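Side-chain contacts in thiaminase-I (Naegleria gruberi, PDB 4HCW), which belongs to the thiaminase I family, whose members have a two-domain fold resembling that of the periplasmic binding proteins: residues P15-W20 with N31-V36; V27-L32 with G299-A304; F114-C119 with N285-T290. One frame throughout, in Å; residues are numbered along the deposited sequence.

Contact 1: P15-W20 with N31-V36; sequences PYLPSW and NLIKDV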
ATOM      1  N   PRO A  15       7.555  -1.819   8.316  1.00 76.47           N
ATOM      2  CA  PRO A  15       8.781  -1.014   8.334  1.00 76.47           C
ATOM      3  C   PRO A  15       8.902  -0.042   7.164  1.00 76.47           C
ATOM      4  O   PRO A  15       9.801   0.800   7.167  1.00 76.47           O
ATOM      5  CB  PRO A  15       9.877  -2.073   8.236  1.00 49.65           C
ATOM      6  CG  PRO A  15       9.261  -3.144   7.398  1.00 49.65           C
ATOM      7  CD  PRO A  15       7.780  -3.148   7.718  1.00 49.65           C
ATOM      8  N   TYR A  16       8.016  -0.153   6.182  1.00 76.82           N
ATOM      9  CA  TYR A  16       8.126   0.666   4.980  1.00 76.82           C
ATOM     10  C   TYR A  16       7.305   1.951   5.055  1.00 76.82           C
ATOM     11  O   TYR A  16       6.364   2.154   4.287  1.00 76.82           O
ATOM     12  CB  TYR A  16       7.770  -0.152   3.738  1.00 78.29           C
ATOM     13  CG  TYR A  16       8.690  -1.333   3.529  1.00 78.29           C
ATOM     14  CD1 TYR A  16       9.897  -1.186   2.860  1.00 78.29           C
ATOM     15  CD2 TYR A  16       8.357  -2.591   4.014  1.00 78.29           C
ATOM     16  CE1 TYR A  16      10.744  -2.261   2.671  1.00 78.29           C
ATOM     17  CE2 TYR A  16       9.199  -3.671   3.831  1.00 78.29           C
ATOM     18  CZ  TYR A  16      10.390  -3.500   3.159  1.00 78.29           C
ATOM     19  OH  TYR A  16      11.232  -4.571   2.971  1.00 78.29           O
ATOM     20  N   LEU A  17       7.682   2.812   5.995  1.00 56.18           N
ATOM     21  CA  LEU A  17       7.097   4.138   6.130  1.00 56.18           C
ATOM     22  C   LEU A  17       8.075   5.156   5.548  1.00 56.18           C
ATOM     23  O   LEU A  17       9.262   4.861   5.417  1.00 56.18           O
ATOM     24  CB  LEU A  17       6.808   4.436   7.605  1.00 52.37           C
ATOM     25  CG  LEU A  17       5.732   3.574   8.264  1.00 52.37           C
ATOM     26  CD1 LEU A  17       5.444   4.056   9.677  1.00 52.37           C
ATOM     27  CD2 LEU A  17       4.463   3.567   7.427  1.00 52.37           C
ATOM     28  N   PRO A  18       7.585   6.354   5.185  1.00 59.64           N
ATOM     29  CA  PRO A  18       8.462   7.352   4.560  1.00 59.64           C
ATOM     30  C   PRO A  18       9.607   7.804   5.463  1.00 59.64           C
ATOM     31  O   PRO A  18       9.594   7.543   6.666  1.00 59.64           O
ATOM     32  CB  PRO A  18       7.516   8.528   4.292  1.00 57.52           C
ATOM     33  CG  PRO A  18       6.372   8.328   5.232  1.00 57.52           C
ATOM     34  CD  PRO A  18       6.200   6.844   5.298  1.00 57.52           C
ATOM     35  N   SER A  19      10.592   8.473   4.871  1.00 75.89           N
ATOM     36  CA  SER A  19      11.702   9.034   5.630  1.00 75.89           C
ATOM     37  C   SER A  19      12.085  10.399   5.069  1.00 75.89           C
ATOM     38  O   SER A  19      11.699  10.750   3.955  1.00 75.89           O
ATOM     39  CB  SER A  19      12.912   8.096   5.605  1.00 83.33           C
ATOM     40  OG  SER A  19      13.489   8.036   4.312  1.00 83.33           O
ATOM     41  N   TRP A  20      12.840  11.166   5.849  1.00 82.16           N
ATOM     42  CA  TRP A  20      13.284  12.487   5.420  1.00 82.16           C
ATOM     43  C   TRP A  20      14.802  12.554   5.343  1.00 82.16           C
ATOM     44  O   TRP A  20      15.497  11.729   5.936  1.00 82.16           O
ATOM     45  CB  TRP A  20      12.758  13.565   6.370  1.00 70.97           C
ATOM     46  CG  TRP A  20      11.270  13.722   6.330  1.00 70.97           C
ATOM     47  CD1 TRP A  20      10.557  14.567   5.532  1.00 70.97           C
ATOM     48  CD2 TRP A  20      10.309  13.013   7.124  1.00 70.97           C
ATOM     49  NE1 TRP A  20       9.211  14.428   5.778  1.00 70.97           N
ATOM     50  CE2 TRP A  20       9.034  13.483   6.749  1.00 70.97           C
ATOM     51  CE3 TRP A  20      10.405  12.029   8.112  1.00 70.97           C
ATOM     52  CZ2 TRP A  20       7.863  13.001   7.329  1.00 70.97           C
ATOM     53  CZ3 TRP A  20       9.241  11.553   8.686  1.00 70.97           C
ATOM     54  CH2 TRP A  20       7.987  12.039   8.293  1.00 70.97           C
ATOM     55  N   ASN A  31      10.579   5.377  13.260  1.00 69.39           N
ATOM     56  CA  ASN A  31      11.255   5.615  14.528  1.00 69.39           C
ATOM     57  C   ASN A  31      10.497   6.611  15.397  1.00 69.39           C
ATOM     58  O   ASN A  31      10.454   6.474  16.620  1.00 69.39           O
ATOM     59  CB  ASN A  31      12.689   6.096  14.298  1.00 63.24           C
ATOM     60  CG  ASN A  31      13.587   5.007  13.745  1.00 63.24           C
ATOM     61  OD1 ASN A  31      13.344   3.819  13.959  1.00 63.24           O
ATOM     62  ND2 ASN A  31      14.634   5.409  13.033  1.00 63.24           N
ATOM     63  N   LEU A  32       9.898   7.613  14.760  1.00 79.99           N
ATOM     64  CA  LEU A  32       9.103   8.603  15.474  1.00 79.99           C
ATOM     65  C   LEU A  32       7.868   7.958  16.093  1.00 79.99           C
ATOM     66  O   LEU A  32       7.496   8.268  17.223  1.00 79.99           O
ATOM     67  CB  LEU A  32       8.688   9.743  14.542  1.00 63.08           C
ATOM     68  CG  LEU A  32       9.815  10.601  13.963  1.00 63.08           C
ATOM     69  CD1 LEU A  32       9.246  11.769  13.171  1.00 63.08           C
ATOM     70  CD2 LEU A  32      10.739  11.093  15.068  1.00 63.08           C
ATOM     71  N   ILE A  33       7.243   7.053  15.346  1.00 64.30           N
ATOM     72  CA  ILE A  33       6.063   6.344  15.828  1.00 64.30           C
ATOM     73  C   ILE A  33       6.427   5.358  16.935  1.00 64.30           C
ATOM     74  O   ILE A  33       5.714   5.243  17.933  1.00 64.30           O
ATOM     75  CB  ILE A  33       5.345   5.602  14.683  1.00 63.37           C
ATOM     76  CG1 ILE A  33       4.834   6.602  13.644  1.00 63.37           C
ATOM     77  CG2 ILE A  33       4.194   4.762  15.217  1.00 63.37           C
ATOM     78  CD1 ILE A  33       4.048   5.969  12.525  1.00 63.37           C
ATOM     79  N   LYS A  34       7.545   4.662  16.758  1.00 82.54           N
ATOM     80  CA  LYS A  34       8.017   3.693  17.743  1.00 82.54           C
ATOM     81  C   LYS A  34       8.276   4.330  19.106  1.00 82.54           C
ATOM     82  O   LYS A  34       8.045   3.709  20.143  1.00 82.54           O
ATOM     83  CB  LYS A  34       9.284   2.995  17.241  1.00 96.49           C
ATOM     84  CG  LYS A  34       9.073   1.548  16.825  1.00 96.49           C
ATOM     85  CD  LYS A  34      10.276   1.007  16.067  1.00 96.49           C
ATOM     86  CE  LYS A  34      11.555   1.134  16.878  1.00 96.49           C
ATOM     87  NZ  LYS A  34      12.743   0.673  16.106  1.00 96.49           N
ATOM     88  N   ASP A  35       8.746   5.574  19.101  1.00 91.45           N
ATOM     89  CA  ASP A  35       9.063   6.275  20.341  1.00 91.45           C
ATOM     90  C   ASP A  35       7.811   6.780  21.061  1.00 91.45           C
ATOM     91  O   ASP A  35       7.896   7.318  22.165  1.00 91.45           O
ATOM     92  CB  ASP A  35      10.023   7.438  20.072  1.00 97.35           C
ATOM     93  CG  ASP A  35      11.379   6.973  19.573  1.00 97.35           C
ATOM     94  OD1 ASP A  35      11.784   5.841  19.912  1.00 97.35           O
ATOM     95  OD2 ASP A  35      12.042   7.741  18.844  1.00 97.35           O
ATOM     96  N   VAL A  36       6.654   6.601  20.431  1.00 72.87           N
ATOM     97  CA  VAL A  36       5.385   7.049  20.998  1.00 72.87           C
ATOM     98  C   VAL A  36       4.611   5.875  21.598  1.00 72.87           C
ATOM     99  O   VAL A  36       3.877   6.031  22.576  1.00 72.87           O
ATOM    100  CB  VAL A  36       4.523   7.762  19.930  1.00 78.28           C
ATOM    101  CG1 VAL A  36       3.147   8.106  20.477  1.00 78.28           C
ATOM    102  CG2 VAL A  36       5.227   9.013  19.431  1.00 78.28           C
TER
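Leu17 and Ile33 meet through single methyl groups: Leu17 CD1 lies 3.7 Å from Ile33 CD1, and the two side chains cross at about a right angle. Each touches the other at the end of an outstretched chain. In Ile33, CD1 continues the side chain away from the helix (chi2 -177°), which carries the terminal methyl to Leu17. Leu17 starts with its CB directed at the helix, and its chi2 of -174° extends CD1 away from CA, making it the touching branch. One helix position earlier, Leu32 CD1 approaches the indole of Trp20, nearest at CZ3, 4.5 Å away. That approach is oblique, and the distance marks it as loose packing. No hydrogen bond crosses this contact, which is apolar and small.

Backbone turns and pairing, with a few side chains, position these groups. Leu17 is the last residue of an inverse gamma turn centred on Tyr16, closed by a weak bond from Leu17 N to Pro15 O, while the hydroxyl of Tyr16 is hydrogen-bonded to Asp52. Pro18 and Trp20 are then paired by backbone hydrogen bonds with Leu29 and Val27 respectively. On the helix, Ile33 also packs on Val292 and Leu296 of helix 290-298. The whole is a beta-hairpin, strands 19-21 and 26-28, running straight into helix 29-34, which packs its side chains back against the hairpin's first strand and the loop before it.

Contact 2: V27-L32 with G299-A304; sequences VKLINL and GLTLPA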
ATOM      1  N   VAL A  27      15.952  10.677   8.767  1.00 77.51           N
ATOM      2  CA  VAL A  27      14.921  10.547   9.790  1.00 77.51           C
ATOM      3  C   VAL A  27      13.791   9.640   9.316  1.00 77.51           C
ATOM      4  O   VAL A  27      13.073   9.969   8.373  1.00 77.51           O
ATOM      5  CB  VAL A  27      14.336  11.916  10.181  1.00 71.17           C
ATOM      6  CG1 VAL A  27      13.221  11.744  11.202  1.00 71.17           C
ATOM      7  CG2 VAL A  27      15.428  12.823  10.724  1.00 71.17           C
ATOM      8  N   LYS A  28      13.641   8.495   9.974  1.00 60.86           N
ATOM      9  CA  LYS A  28      12.595   7.540   9.627  1.00 60.86           C
ATOM     10  C   LYS A  28      11.333   7.792  10.441  1.00 60.86           C
ATOM     11  O   LYS A  28      11.393   7.950  11.659  1.00 60.86           O
ATOM     12  CB  LYS A  28      13.082   6.108   9.859  1.00 88.38           C
ATOM     13  CG  LYS A  28      14.125   5.628   8.862  1.00 88.38           C
ATOM     14  CD  LYS A  28      15.278   4.934   9.570  1.00 88.38           C
ATOM     15  CE  LYS A  28      15.750   3.711   8.801  1.00 88.38           C
ATOM     16  NZ  LYS A  28      14.742   2.615   8.846  1.00 88.38           N
ATOM     17  N   LEU A  29      10.191   7.823   9.761  1.00 66.87           N
ATOM     18  CA  LEU A  29       8.909   8.031  10.425  1.00 66.87           C
ATOM     19  C   LEU A  29       8.588   6.870  11.357  1.00 66.87           C
ATOM     20  O   LEU A  29       7.921   7.045  12.378  1.00 66.87           O
ATOM     21  CB  LEU A  29       7.790   8.198   9.394  1.00 55.32           C
ATOM     22  CG  LEU A  29       6.394   8.478   9.955  1.00 55.32           C
ATOM     23  CD1 LEU A  29       6.357   9.833  10.647  1.00 55.32           C
ATOM     24  CD2 LEU A  29       5.341   8.398   8.862  1.00 55.32           C
ATOM     25  N   ILE A  30       9.071   5.684  11.002  1.00 62.29           N
ATOM     26  CA  ILE A  30       8.839   4.490  11.806  1.00 62.29           C
ATOM     27  C   ILE A  30       9.488   4.620  13.186  1.00 62.29           C
ATOM     28  O   ILE A  30       8.998   4.059  14.167  1.00 62.29           O
ATOM     29  CB  ILE A  30       9.335   3.210  11.085  1.00 69.62           C
ATOM     30  CG1 ILE A  30       8.895   1.954  11.840  1.00 69.62           C
ATOM     31  CG2 ILE A  30      10.848   3.237  10.896  1.00 69.62           C
ATOM     32  CD1 ILE A  30       7.395   1.839  12.010  1.00 69.62           C
ATOM     33  N   ASN A  31      10.579   5.377  13.260  1.00 69.39           N
ATOM     34  CA  ASN A  31      11.255   5.615  14.528  1.00 69.39           C
ATOM     35  C   ASN A  31      10.497   6.611  15.397  1.00 69.39           C
ATOM     36  O   ASN A  31      10.454   6.474  16.620  1.00 69.39           O
ATOM     37  CB  ASN A  31      12.689   6.096  14.298  1.00 63.24           C
ATOM     38  CG  ASN A  31      13.587   5.007  13.745  1.00 63.24           C
ATOM     39  OD1 ASN A  31      13.344   3.819  13.959  1.00 63.24           O
ATOM     40  ND2 ASN A  31      14.634   5.409  13.033  1.00 63.24           N
ATOM     41  N   LEU A  32       9.898   7.613  14.760  1.00 79.99           N
ATOM     42  CA  LEU A  32       9.103   8.603  15.474  1.00 79.99           C
ATOM     43  C   LEU A  32       7.868   7.958  16.093  1.00 79.99           C
ATOM     44  O   LEU A  32       7.496   8.268  17.223  1.00 79.99           O
ATOM     45  CB  LEU A  32       8.688   9.743  14.542  1.00 63.08           C
ATOM     46  CG  LEU A  32       9.815  10.601  13.963  1.00 63.08           C
ATOM     47  CD1 LEU A  32       9.246  11.769  13.171  1.00 63.08           C
ATOM     48  CD2 LEU A  32      10.739  11.093  15.068  1.00 63.08           C
ATOM     49  N   GLY A 299       3.786  12.158   7.139  1.00 65.25           N
ATOM     50  CA  GLY A 299       4.430  11.378   6.100  1.00 65.25           C
ATOM     51  C   GLY A 299       3.478  11.011   4.978  1.00 65.25           C
ATOM     52  O   GLY A 299       3.812  10.200   4.113  1.00 65.25           O
ATOM     53  N   LEU A 300       2.293  11.615   5.000  1.00 81.20           N
ATOM     54  CA  LEU A 300       1.247  11.350   4.013  1.00 81.20           C
ATOM     55  C   LEU A 300       0.883   9.871   3.928  1.00 81.20           C
ATOM     56  O   LEU A 300       0.511   9.373   2.865  1.00 81.20           O
ATOM     57  CB  LEU A 300       1.635  11.888   2.633  1.00 58.84           C
ATOM     58  CG  LEU A 300       1.650  13.409   2.489  1.00 58.84           C
ATOM     59  CD1 LEU A 300       1.945  13.809   1.055  1.00 58.84           C
ATOM     60  CD2 LEU A 300       0.326  14.000   2.949  1.00 58.84           C
ATOM     61  N   THR A 301       0.999   9.175   5.052  1.00 60.51           N
ATOM     62  CA  THR A 301       0.598   7.778   5.127  1.00 60.51           C
ATOM     63  C   THR A 301      -0.899   7.718   5.399  1.00 60.51           C
ATOM     64  O   THR A 301      -1.419   8.480   6.213  1.00 60.51           O
ATOM     65  CB  THR A 301       1.365   7.031   6.234  1.00 64.22           C
ATOM     66  OG1 THR A 301       2.775   7.179   6.025  1.00 64.22           O
ATOM     67  CG2 THR A 301       1.009   5.552   6.232  1.00 64.22           C
ATOM     68  N   LEU A 302      -1.594   6.820   4.709  1.00 63.41           N
ATOM     69  CA  LEU A 302      -3.042   6.738   4.824  1.00 63.41           C
ATOM     70  C   LEU A 302      -3.476   5.641   5.786  1.00 63.41           C
ATOM     71  O   LEU A 302      -3.075   4.487   5.637  1.00 63.41           O
ATOM     72  CB  LEU A 302      -3.672   6.488   3.453  1.00 93.54           C
ATOM     73  CG  LEU A 302      -3.132   7.309   2.282  1.00 93.54           C
ATOM     74  CD1 LEU A 302      -3.853   6.933   0.998  1.00 93.54           C
ATOM     75  CD2 LEU A 302      -3.260   8.796   2.559  1.00 93.54           C
ATOM     76  N   PRO A 303      -4.292   6.003   6.787  1.00 65.24           N
ATOM     77  CA  PRO A 303      -4.935   5.007   7.647  1.00 65.24           C
ATOM     78  C   PRO A 303      -5.942   4.201   6.836  1.00 65.24           C
ATOM     79  O   PRO A 303      -6.397   4.671   5.793  1.00 65.24           O
ATOM     80  CB  PRO A 303      -5.659   5.862   8.691  1.00 66.22           C
ATOM     81  CG  PRO A 303      -4.940   7.170   8.681  1.00 66.22           C
ATOM     82  CD  PRO A 303      -4.536   7.376   7.256  1.00 66.22           C
ATOM     83  N   ALA A 304      -6.287   3.008   7.307  1.00 91.23           N
ATOM     84  CA  ALA A 304      -7.172   2.124   6.557  1.00 91.23           C
ATOM     85  C   ALA A 304      -8.643   2.318   6.921  1.00 91.23           C
ATOM     86  O   ALA A 304      -9.532   2.005   6.129  1.00 91.23           O
ATOM     87  CB  ALA A 304      -6.761   0.676   6.756  1.00 90.20           C
TER
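Leu29 makes this entire contact with one methyl, and what it meets is a glycine and a hydroxyl, with no apolar side chain among its partners across the segments. Its CD2 lies 4.0 Å from Thr301 OG1 and 4.2 Å from Gly299 CA. These are van der Waals distances, and no hydrogen bond joins the two segments. Leu29 puts CG opposite its own backbone N (chi1 -178°), which carries the branched end toward segment 299-304. Thr301 runs past it in the reverse direction, with its OG1 branch against Leu29 CD2. At Gly299 the methyl faces bare backbone, and the CA atoms of Leu29 and Gly299, the nearest pair of the two segments, are 7.1 Å apart.

The shape of the receiving segment comes from a Schellman motif that ends helix 290-298. Leu300, with positive phi, is its C-prime residue, and Thr301 N reaches back to Leu296 O. Leu300 starts away from Leu29, and its side chain touches Phe318 and Tyr319 of helix 317-328. Leu29, just after the N-cap residue Lys28, thus joins the start of helix 29-34 to the exit of helix 290-298, immediately before the chain enters the short, weakly bonded strand at about 302-303, beside strand 110-125.

Contact 3: F114-C119 with N285-T290; sequences FPQYLC and NLLTNT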
ATOM      1  N   PHE A 114      -6.762  -6.753  11.400  1.00 84.45           N
ATOM      2  CA  PHE A 114      -7.216  -5.372  11.479  1.00 84.45           C
ATOM      3  C   PHE A 114      -6.465  -4.522  10.464  1.00 84.45           C
ATOM      4  O   PHE A 114      -5.244  -4.393  10.545  1.00 84.45           O
ATOM      5  CB  PHE A 114      -6.975  -4.803  12.879  1.00 88.53           C
ATOM      6  CG  PHE A 114      -7.439  -5.698  13.993  1.00 88.53           C
ATOM      7  CD1 PHE A 114      -6.585  -6.639  14.543  1.00 88.53           C
ATOM      8  CD2 PHE A 114      -8.723  -5.588  14.499  1.00 88.53           C
ATOM      9  CE1 PHE A 114      -7.005  -7.460  15.571  1.00 88.53           C
ATOM     10  CE2 PHE A 114      -9.149  -6.407  15.528  1.00 88.53           C
ATOM     11  CZ  PHE A 114      -8.288  -7.345  16.064  1.00 88.53           C
ATOM     12  N   PRO A 115      -7.193  -3.941   9.501  1.00 64.92           N
ATOM     13  CA  PRO A 115      -6.598  -3.064   8.488  1.00 64.92           C
ATOM     14  C   PRO A 115      -5.905  -1.861   9.123  1.00 64.92           C
ATOM     15  O   PRO A 115      -6.508  -1.172   9.946  1.00 64.92           O
ATOM     16  CB  PRO A 115      -7.809  -2.606   7.673  1.00 72.85           C
ATOM     17  CG  PRO A 115      -8.816  -3.685   7.860  1.00 72.85           C
ATOM     18  CD  PRO A 115      -8.633  -4.151   9.271  1.00 72.85           C
ATOM     19  N   GLN A 116      -4.655  -1.617   8.743  1.00 61.67           N
ATOM     20  CA  GLN A 116      -3.876  -0.529   9.326  1.00 61.67           C
ATOM     21  C   GLN A 116      -3.607   0.594   8.333  1.00 61.67           C
ATOM     22  O   GLN A 116      -3.990   1.742   8.561  1.00 61.67           O
ATOM     23  CB  GLN A 116      -2.552  -1.054   9.886  1.00 69.83           C
ATOM     24  CG  GLN A 116      -1.650   0.034  10.445  1.00 69.83           C
ATOM     25  CD  GLN A 116      -0.396  -0.516  11.091  1.00 69.83           C
ATOM     26  OE1 GLN A 116      -0.051  -1.684  10.912  1.00 69.83           O
ATOM     27  NE2 GLN A 116       0.294   0.325  11.852  1.00 69.83           N
ATOM     28  N   TYR A 117      -2.940   0.260   7.234  1.00 61.54           N
ATOM     29  CA  TYR A 117      -2.554   1.257   6.242  1.00 61.54           C
ATOM     30  C   TYR A 117      -3.267   1.046   4.911  1.00 61.54           C
ATOM     31  O   TYR A 117      -3.607  -0.079   4.546  1.00 61.54           O
ATOM     32  CB  TYR A 117      -1.040   1.234   6.026  1.00 62.53           C
ATOM     33  CG  TYR A 117      -0.237   1.598   7.254  1.00 62.53           C
ATOM     34  CD1 TYR A 117      -0.639   2.631   8.089  1.00 62.53           C
ATOM     35  CD2 TYR A 117       0.920   0.904   7.580  1.00 62.53           C
ATOM     36  CE1 TYR A 117       0.093   2.967   9.214  1.00 62.53           C
ATOM     37  CE2 TYR A 117       1.658   1.231   8.703  1.00 62.53           C
ATOM     38  CZ  TYR A 117       1.240   2.264   9.515  1.00 62.53           C
ATOM     39  OH  TYR A 117       1.972   2.592  10.635  1.00 62.53           O
ATOM     40  N   LEU A 118      -3.490   2.141   4.194  1.00 63.17           N
ATOM     41  CA  LEU A 118      -4.070   2.090   2.860  1.00 63.17           C
ATOM     42  C   LEU A 118      -3.082   2.712   1.884  1.00 63.17           C
ATOM     43  O   LEU A 118      -2.607   3.826   2.100  1.00 63.17           O
ATOM     44  CB  LEU A 118      -5.398   2.847   2.823  1.00 80.69           C
ATOM     45  CG  LEU A 118      -6.569   2.161   2.113  1.00 80.69           C
ATOM     46  CD1 LEU A 118      -7.790   3.067   2.105  1.00 80.69           C
ATOM     47  CD2 LEU A 118      -6.191   1.749   0.699  1.00 80.69           C
ATOM     48  N   CYS A 119      -2.772   1.992   0.811  1.00 77.67           N
ATOM     49  CA  CYS A 119      -1.747   2.438  -0.123  1.00 77.67           C
ATOM     50  C   CYS A 119      -2.161   2.196  -1.573  1.00 77.67           C
ATOM     51  O   CYS A 119      -2.910   1.264  -1.862  1.00 77.67           O
ATOM     52  CB  CYS A 119      -0.427   1.724   0.175  1.00108.77           C
ATOM     53  SG  CYS A 119       1.041   2.586  -0.409  1.00108.77           S
ATOM     54  N   ASN A 285      -4.571   0.894  19.944  1.00 84.56           N
ATOM     55  CA  ASN A 285      -3.741   2.077  20.103  1.00 84.56           C
ATOM     56  C   ASN A 285      -3.132   2.505  18.774  1.00 84.56           C
ATOM     57  O   ASN A 285      -3.198   3.673  18.401  1.00 84.56           O
ATOM     58  CB  ASN A 285      -2.636   1.827  21.127  1.00 92.63           C
ATOM     59  CG  ASN A 285      -1.830   3.075  21.427  1.00 92.63           C
ATOM     60  OD1 ASN A 285      -2.379   4.171  21.539  1.00 92.63           O
ATOM     61  ND2 ASN A 285      -0.519   2.916  21.547  1.00 92.63           N
ATOM     62  N   LEU A 286      -2.549   1.549  18.057  1.00 78.97           N
ATOM     63  CA  LEU A 286      -1.902   1.820  16.775  1.00 78.97           C
ATOM     64  C   LEU A 286      -2.841   2.435  15.742  1.00 78.97           C
ATOM     65  O   LEU A 286      -2.399   3.145  14.839  1.00 78.97           O
ATOM     66  CB  LEU A 286      -1.292   0.538  16.202  1.00 71.37           C
ATOM     67  CG  LEU A 286       0.108   0.146  16.673  1.00 71.37           C
ATOM     68  CD1 LEU A 286       0.474  -1.228  16.141  1.00 71.37           C
ATOM     69  CD2 LEU A 286       1.121   1.180  16.218  1.00 71.37           C
ATOM     70  N   LEU A 287      -4.135   2.166  15.878  1.00 79.08           N
ATOM     71  CA  LEU A 287      -5.102   2.579  14.869  1.00 79.08           C
ATOM     72  C   LEU A 287      -5.960   3.774  15.284  1.00 79.08           C
ATOM     73  O   LEU A 287      -6.552   4.437  14.433  1.00 79.08           O
ATOM     74  CB  LEU A 287      -6.002   1.402  14.488  1.00 62.57           C
ATOM     75  CG  LEU A 287      -5.284   0.128  14.036  1.00 62.57           C
ATOM     76  CD1 LEU A 287      -6.284  -0.944  13.635  1.00 62.57           C
ATOM     77  CD2 LEU A 287      -4.327   0.428  12.896  1.00 62.57           C
ATOM     78  N   THR A 288      -6.028   4.052  16.582  1.00 91.42           N
ATOM     79  CA  THR A 288      -6.917   5.103  17.076  1.00 91.42           C
ATOM     80  C   THR A 288      -6.208   6.255  17.794  1.00 91.42           C
ATOM     81  O   THR A 288      -6.798   7.318  17.989  1.00 91.42           O
ATOM     82  CB  THR A 288      -8.017   4.534  17.997  1.00 93.80           C
ATOM     83  OG1 THR A 288      -7.415   3.942  19.156  1.00 93.80           O
ATOM     84  CG2 THR A 288      -8.838   3.484  17.262  1.00 93.80           C
ATOM     85  N   ASN A 289      -4.955   6.045  18.188  1.00 75.68           N
ATOM     86  CA  ASN A 289      -4.184   7.088  18.863  1.00 75.68           C
ATOM     87  C   ASN A 289      -3.990   8.297  17.958  1.00 75.68           C
ATOM     88  O   ASN A 289      -3.383   8.195  16.892  1.00 75.68           O
ATOM     89  CB  ASN A 289      -2.827   6.548  19.322  1.00 75.46           C
ATOM     90  CG  ASN A 289      -2.146   7.447  20.340  1.00 75.46           C
ATOM     91  OD1 ASN A 289      -2.187   8.672  20.236  1.00 75.46           O
ATOM     92  ND2 ASN A 289      -1.513   6.833  21.333  1.00 75.46           N
ATOM     93  N   THR A 290      -4.506   9.443  18.394  1.00 75.99           N
ATOM     94  CA  THR A 290      -4.472  10.661  17.591  1.00 75.99           C
ATOM     95  C   THR A 290      -3.052  11.149  17.319  1.00 75.99           C
ATOM     96  O   THR A 290      -2.796  11.775  16.292  1.00 75.99           O
ATOM     97  CB  THR A 290      -5.279  11.796  18.250  1.00102.65           C
ATOM     98  OG1 THR A 290      -4.736  12.082  19.545  1.00102.65           O
ATOM     99  CG2 THR A 290      -6.739  11.395  18.393  1.00102.65           C
TER
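Leu287 sets its forked end over the CB of Phe114, the carbonyl O of Pro115 and the CA to CG part of Gln116, and the two methyls divide these partners between them. CD1 packs 3.7 Å from Pro115 O and 4.0 Å from Phe114 CB, so it meets the base of Phe114 and not its ring, which leads away. CD2 takes the other neighbour, lying 3.7 Å from Gln116 CG. The two side chains, Gln116 and Leu287, cross at about a right angle.

Gln116 is extended, with CG anti to the backbone N (chi1 177°). Its CG also sits 3.5 Å above the ring plane of Tyr117, over the centre, and is therefore held between that face and Leu287 CD2. Gln116 and Tyr117 both face Asp263 in a classic beta bulge, consistent with these consecutive side chains lying together. The buried amide of Gln116 is satisfied at OE1 by Ser67 OG.

On the helical side, Asn289 ND2 donates to Asn285 OD1 over 2.8 Å, with an N-H...O angle of 152°, the donor lying slightly off the carbonyl plane. Asn289 OD1 accepts from Leu291 N, capping the next helix. One amide thereby ties the last turn of helix 275-288 to the start of helix 290-298. Leu287 brings helix 275-288 against the bulged strand 110-125, with Leu265 of strand 260-267 and Thr94 of helix 87-94 also against it.

Contacts 2 and 3 are buried, whereas contact 1 is only partly so and lies farther from the centre of the chain. Contacts 1 and 2 share helix 29-34 and the hairpin that leads into it, and they also touch where Pro18 CG packs 3.4 Å from Gly299 O. Contact 3 is nested in the long loop closed by contact 2, and strand pairing joins them: Leu302 O is 2.8 Å from Leu118 N. Contact 1 reaches contact 3 by packing alone, through Leu17 and Tyr117. None has a hydrogen bond between its segments. Contact 1 is methyl against methyl or indole, contact 2 methyl against glycine and hydroxyl, and contact 3 a leucine fork on strand backbone and a glutamine.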